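Local coordinates for putative lipoprotein YcdA (Bacillus subtilis subsp. subtilis str. 168, PDB 4R4G) that is of unknown function but is a putative membrane-anchored lipoprotein, with an Ig-like N-terminal domain joined by a kinked helix to an alpha+beta C-terminal domain, at residues 236-248 against 314-326. Residues are numbered along the deposited sequence; the frame is centred on the assembly and turned at random.
Sequences VEATVKPVDASSL and YRAAELVEAFIKE
V240 sets its CG1 methyl over the centre of one face of the F323 ring, a CH-pi contact with CG1 3.7 Å from the ring centroid and only 8° off the ring normal. The contact joins the last helix and last strand of the chain to strand 233-244, in the mixed sheet of the alpha+beta C-terminal domain, which is assigned to the DUF5105 family of the NTF2 clan. L319 of helix 314-321 and the turn after it meet A238, V240 and P242; 324-325 pairs parallel with 243-244. CG1 of V240 is anti to the backbone N (chi1 173°), which puts that methyl over the middle of the ring, while CG2 lies near CE1 and CZ. With an alanine at F323, V240 CG1 would probably lose the ring face beneath it, leaving a gap toward L158 and S220, which also touch the ring. One turn back, inside helix 314-321, L319 CD1 meets A238 CB at 3.7 Å. P242 lies beyond V240, its CB against the carbonyl oxygens of A322 and F323 and its CG 3.8 Å from K325 CB. Three backbone hydrogen bonds join the two segments: V243 N to F323 O, K325 N to V243 O, and A245 N to K325 O. V243 and I324 share one sheet face, where both touch F283 of helix 268-283. D244 and K325 share the other, and K325 NZ bonds to S291 OG. An Asx turn starts at D244, still within the pairing. D244 OD1 accepts S246 N at 3.2 Å and S246 OG at 2.7 Å, both from the same side of the carboxylate plane.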
# COMPACT_ATOMS: atom_id res chain seq x y z
N VAL A 236 0.09 -1.70 -2.75
CA VAL A 236 1.07 -1.91 -1.71
C VAL A 236 2.22 -2.69 -2.31
O VAL A 236 2.01 -3.73 -2.95
CB VAL A 236 0.48 -2.60 -0.46
CG1 VAL A 236 1.53 -2.66 0.66
CG2 VAL A 236 -0.77 -1.89 0.04
N GLU A 237 3.41 -2.16 -2.15
CA GLU A 237 4.65 -2.74 -2.63
C GLU A 237 5.26 -3.52 -1.47
O GLU A 237 5.68 -2.93 -0.47
CB GLU A 237 5.56 -1.60 -3.12
CG GLU A 237 6.77 -2.01 -3.92
CD GLU A 237 7.26 -0.94 -4.88
OE1 GLU A 237 6.46 -0.48 -5.73
OE2 GLU A 237 8.47 -0.60 -4.81
N ALA A 238 5.21 -4.85 -1.56
CA ALA A 238 5.74 -5.73 -0.51
C ALA A 238 7.12 -6.21 -0.88
O ALA A 238 7.30 -6.83 -1.93
CB ALA A 238 4.81 -6.90 -0.30
N THR A 239 8.11 -5.86 -0.06
CA THR A 239 9.48 -6.28 -0.32
C THR A 239 9.71 -7.39 0.68
O THR A 239 9.70 -7.17 1.90
CB THR A 239 10.47 -5.10 -0.29
OG1 THR A 239 10.04 -4.08 -1.23
CG2 THR A 239 11.89 -5.53 -0.59
N VAL A 240 9.85 -8.60 0.15
CA VAL A 240 9.93 -9.77 0.97
C VAL A 240 11.29 -10.43 0.93
O VAL A 240 11.79 -10.74 -0.16
CB VAL A 240 8.82 -10.78 0.52
CG1 VAL A 240 8.95 -12.14 1.24
CG2 VAL A 240 7.41 -10.19 0.70
N LYS A 241 11.86 -10.67 2.14
CA LYS A 241 13.10 -11.41 2.38
C LYS A 241 12.65 -12.86 2.62
O LYS A 241 12.01 -13.11 3.65
CB LYS A 241 13.86 -10.81 3.58
CG LYS A 241 15.17 -11.51 3.96
CD LYS A 241 15.91 -10.82 5.14
CE LYS A 241 15.32 -11.13 6.51
NZ LYS A 241 15.93 -10.29 7.57
N PRO A 242 12.85 -13.81 1.68
CA PRO A 242 12.33 -15.16 1.92
C PRO A 242 13.22 -16.03 2.78
O PRO A 242 14.38 -15.72 2.97
CB PRO A 242 12.25 -15.75 0.51
CG PRO A 242 13.31 -15.07 -0.24
CD PRO A 242 13.52 -13.71 0.37
N VAL A 243 12.66 -17.16 3.26
CA VAL A 243 13.41 -18.18 3.94
C VAL A 243 14.12 -18.93 2.79
O VAL A 243 13.49 -19.17 1.75
CB VAL A 243 12.47 -19.08 4.83
CG1 VAL A 243 13.08 -20.43 5.14
CG2 VAL A 243 12.09 -18.39 6.14
N ASP A 244 15.43 -19.23 2.93
CA ASP A 244 16.15 -19.98 1.90
C ASP A 244 16.00 -21.46 2.18
O ASP A 244 16.72 -22.01 3.02
CB ASP A 244 17.64 -19.56 1.80
CG ASP A 244 18.44 -20.28 0.73
OD1 ASP A 244 17.82 -20.92 -0.15
OD2 ASP A 244 19.68 -20.19 0.76
N ALA A 245 15.05 -22.10 1.49
CA ALA A 245 14.71 -23.51 1.64
C ALA A 245 15.43 -24.38 0.62
O ALA A 245 15.06 -25.55 0.43
CB ALA A 245 13.21 -23.69 1.51
N SER A 246 16.50 -23.83 0.01
CA SER A 246 17.30 -24.53 -0.99
C SER A 246 17.80 -25.85 -0.46
O SER A 246 17.75 -26.85 -1.18
CB SER A 246 18.46 -23.67 -1.48
OG SER A 246 19.25 -23.17 -0.41
N SER A 247 18.19 -25.89 0.82
CA SER A 247 18.72 -27.10 1.46
C SER A 247 17.68 -28.06 1.99
O SER A 247 18.04 -29.20 2.28
CB SER A 247 19.64 -26.72 2.62
OG SER A 247 18.95 -25.96 3.60
N LEU A 248 16.40 -27.64 2.15
CA LEU A 248 15.34 -28.45 2.79
C LEU A 248 15.23 -29.87 2.22
O LEU A 248 15.11 -30.84 2.99
CB LEU A 248 13.97 -27.75 2.73
CG LEU A 248 12.86 -28.26 3.65
CD1 LEU A 248 13.33 -28.45 5.09
CD2 LEU A 248 11.68 -27.33 3.62
N TYR A 314 -4.39 -13.44 -8.17
CA TYR A 314 -3.06 -14.02 -8.45
C TYR A 314 -1.93 -13.27 -7.75
O TYR A 314 -0.92 -13.89 -7.41
CB TYR A 314 -2.78 -14.05 -9.95
N ARG A 315 -2.10 -11.96 -7.53
CA ARG A 315 -1.08 -11.14 -6.87
C ARG A 315 -0.94 -11.53 -5.37
O ARG A 315 0.18 -11.46 -4.84
CB ARG A 315 -1.39 -9.63 -7.06
CG ARG A 315 -1.06 -9.13 -8.48
CD ARG A 315 -1.24 -7.62 -8.65
NE ARG A 315 -2.46 -7.28 -9.40
CZ ARG A 315 -3.65 -7.08 -8.84
NH1 ARG A 315 -3.80 -7.20 -7.52
NH2 ARG A 315 -4.70 -6.78 -9.58
N ALA A 316 -2.04 -11.99 -4.72
CA ALA A 316 -2.03 -12.50 -3.33
C ALA A 316 -1.24 -13.81 -3.27
O ALA A 316 -0.44 -14.00 -2.36
CB ALA A 316 -3.45 -12.72 -2.83
N ALA A 317 -1.41 -14.67 -4.28
CA ALA A 317 -0.69 -15.94 -4.38
C ALA A 317 0.80 -15.68 -4.51
O ALA A 317 1.59 -16.31 -3.82
CB ALA A 317 -1.19 -16.73 -5.57
N GLU A 318 1.17 -14.73 -5.38
CA GLU A 318 2.53 -14.30 -5.66
C GLU A 318 3.19 -13.76 -4.42
O GLU A 318 4.40 -13.91 -4.27
CB GLU A 318 2.51 -13.21 -6.72
CG GLU A 318 3.32 -13.55 -7.95
CD GLU A 318 2.91 -12.73 -9.16
OE1 GLU A 318 2.96 -11.48 -9.08
OE2 GLU A 318 2.50 -13.34 -10.17
N LEU A 319 2.41 -13.10 -3.54
CA LEU A 319 2.91 -12.56 -2.29
C LEU A 319 3.28 -13.73 -1.36
O LEU A 319 4.41 -13.78 -0.85
CB LEU A 319 1.86 -11.63 -1.67
CG LEU A 319 2.07 -11.18 -0.22
CD1 LEU A 319 3.26 -10.21 -0.09
CD2 LEU A 319 0.77 -10.61 0.36
N VAL A 320 2.36 -14.70 -1.22
CA VAL A 320 2.55 -15.89 -0.40
C VAL A 320 3.75 -16.70 -0.92
O VAL A 320 4.60 -17.06 -0.12
CB VAL A 320 1.25 -16.73 -0.35
CG1 VAL A 320 1.44 -18.01 0.44
CG2 VAL A 320 0.10 -15.92 0.24
N GLU A 321 3.86 -16.89 -2.25
CA GLU A 321 4.96 -17.64 -2.89
C GLU A 321 6.32 -16.97 -2.69
O GLU A 321 7.34 -17.65 -2.75
CB GLU A 321 4.72 -17.81 -4.40
CG GLU A 321 3.70 -18.87 -4.77
CD GLU A 321 3.22 -18.89 -6.22
OE1 GLU A 321 3.44 -17.89 -6.95
OE2 GLU A 321 2.57 -19.89 -6.61
N ALA A 322 6.33 -15.65 -2.49
CA ALA A 322 7.55 -14.85 -2.33
C ALA A 322 8.26 -15.07 -0.99
O ALA A 322 9.39 -14.61 -0.84
CB ALA A 322 7.22 -13.37 -2.48
N PHE A 323 7.60 -15.75 -0.03
CA PHE A 323 8.14 -15.95 1.32
C PHE A 323 9.09 -17.13 1.44
O PHE A 323 9.83 -17.20 2.43
CB PHE A 323 6.99 -16.08 2.32
CG PHE A 323 6.49 -14.72 2.75
CD1 PHE A 323 5.50 -14.06 2.01
CD2 PHE A 323 7.04 -14.05 3.84
CE1 PHE A 323 5.07 -12.79 2.37
CE2 PHE A 323 6.60 -12.78 4.20
CZ PHE A 323 5.60 -12.17 3.48
N ILE A 324 9.12 -18.03 0.45
CA ILE A 324 9.99 -19.20 0.45
C ILE A 324 10.70 -19.30 -0.89
O ILE A 324 10.06 -19.45 -1.94
CB ILE A 324 9.23 -20.51 0.79
CG1 ILE A 324 8.65 -20.48 2.23
CG2 ILE A 324 10.13 -21.76 0.58
CD1 ILE A 324 7.61 -21.57 2.54
N LYS A 325 12.04 -19.22 -0.84
CA LYS A 325 12.96 -19.37 -1.97
C LYS A 325 13.42 -20.81 -2.00
O LYS A 325 13.74 -21.36 -0.96
CB LYS A 325 14.16 -18.40 -1.83
CG LYS A 325 15.15 -18.41 -3.01
CD LYS A 325 16.08 -17.19 -2.99
CE LYS A 325 17.31 -17.33 -3.85
NZ LYS A 325 18.30 -16.25 -3.57
N GLU A 326 13.45 -21.41 -3.19
CA GLU A 326 13.89 -22.80 -3.34
C GLU A 326 15.26 -22.87 -4.06
O GLU A 326 15.73 -21.83 -4.58
CB GLU A 326 12.83 -23.63 -4.07
CG GLU A 326 11.47 -23.59 -3.41
CD GLU A 326 10.46 -24.56 -3.99
OE1 GLU A 326 10.67 -25.79 -3.89
OE2 GLU A 326 9.44 -24.08 -4.54
OXT GLU A 326 15.87 -23.96 -4.08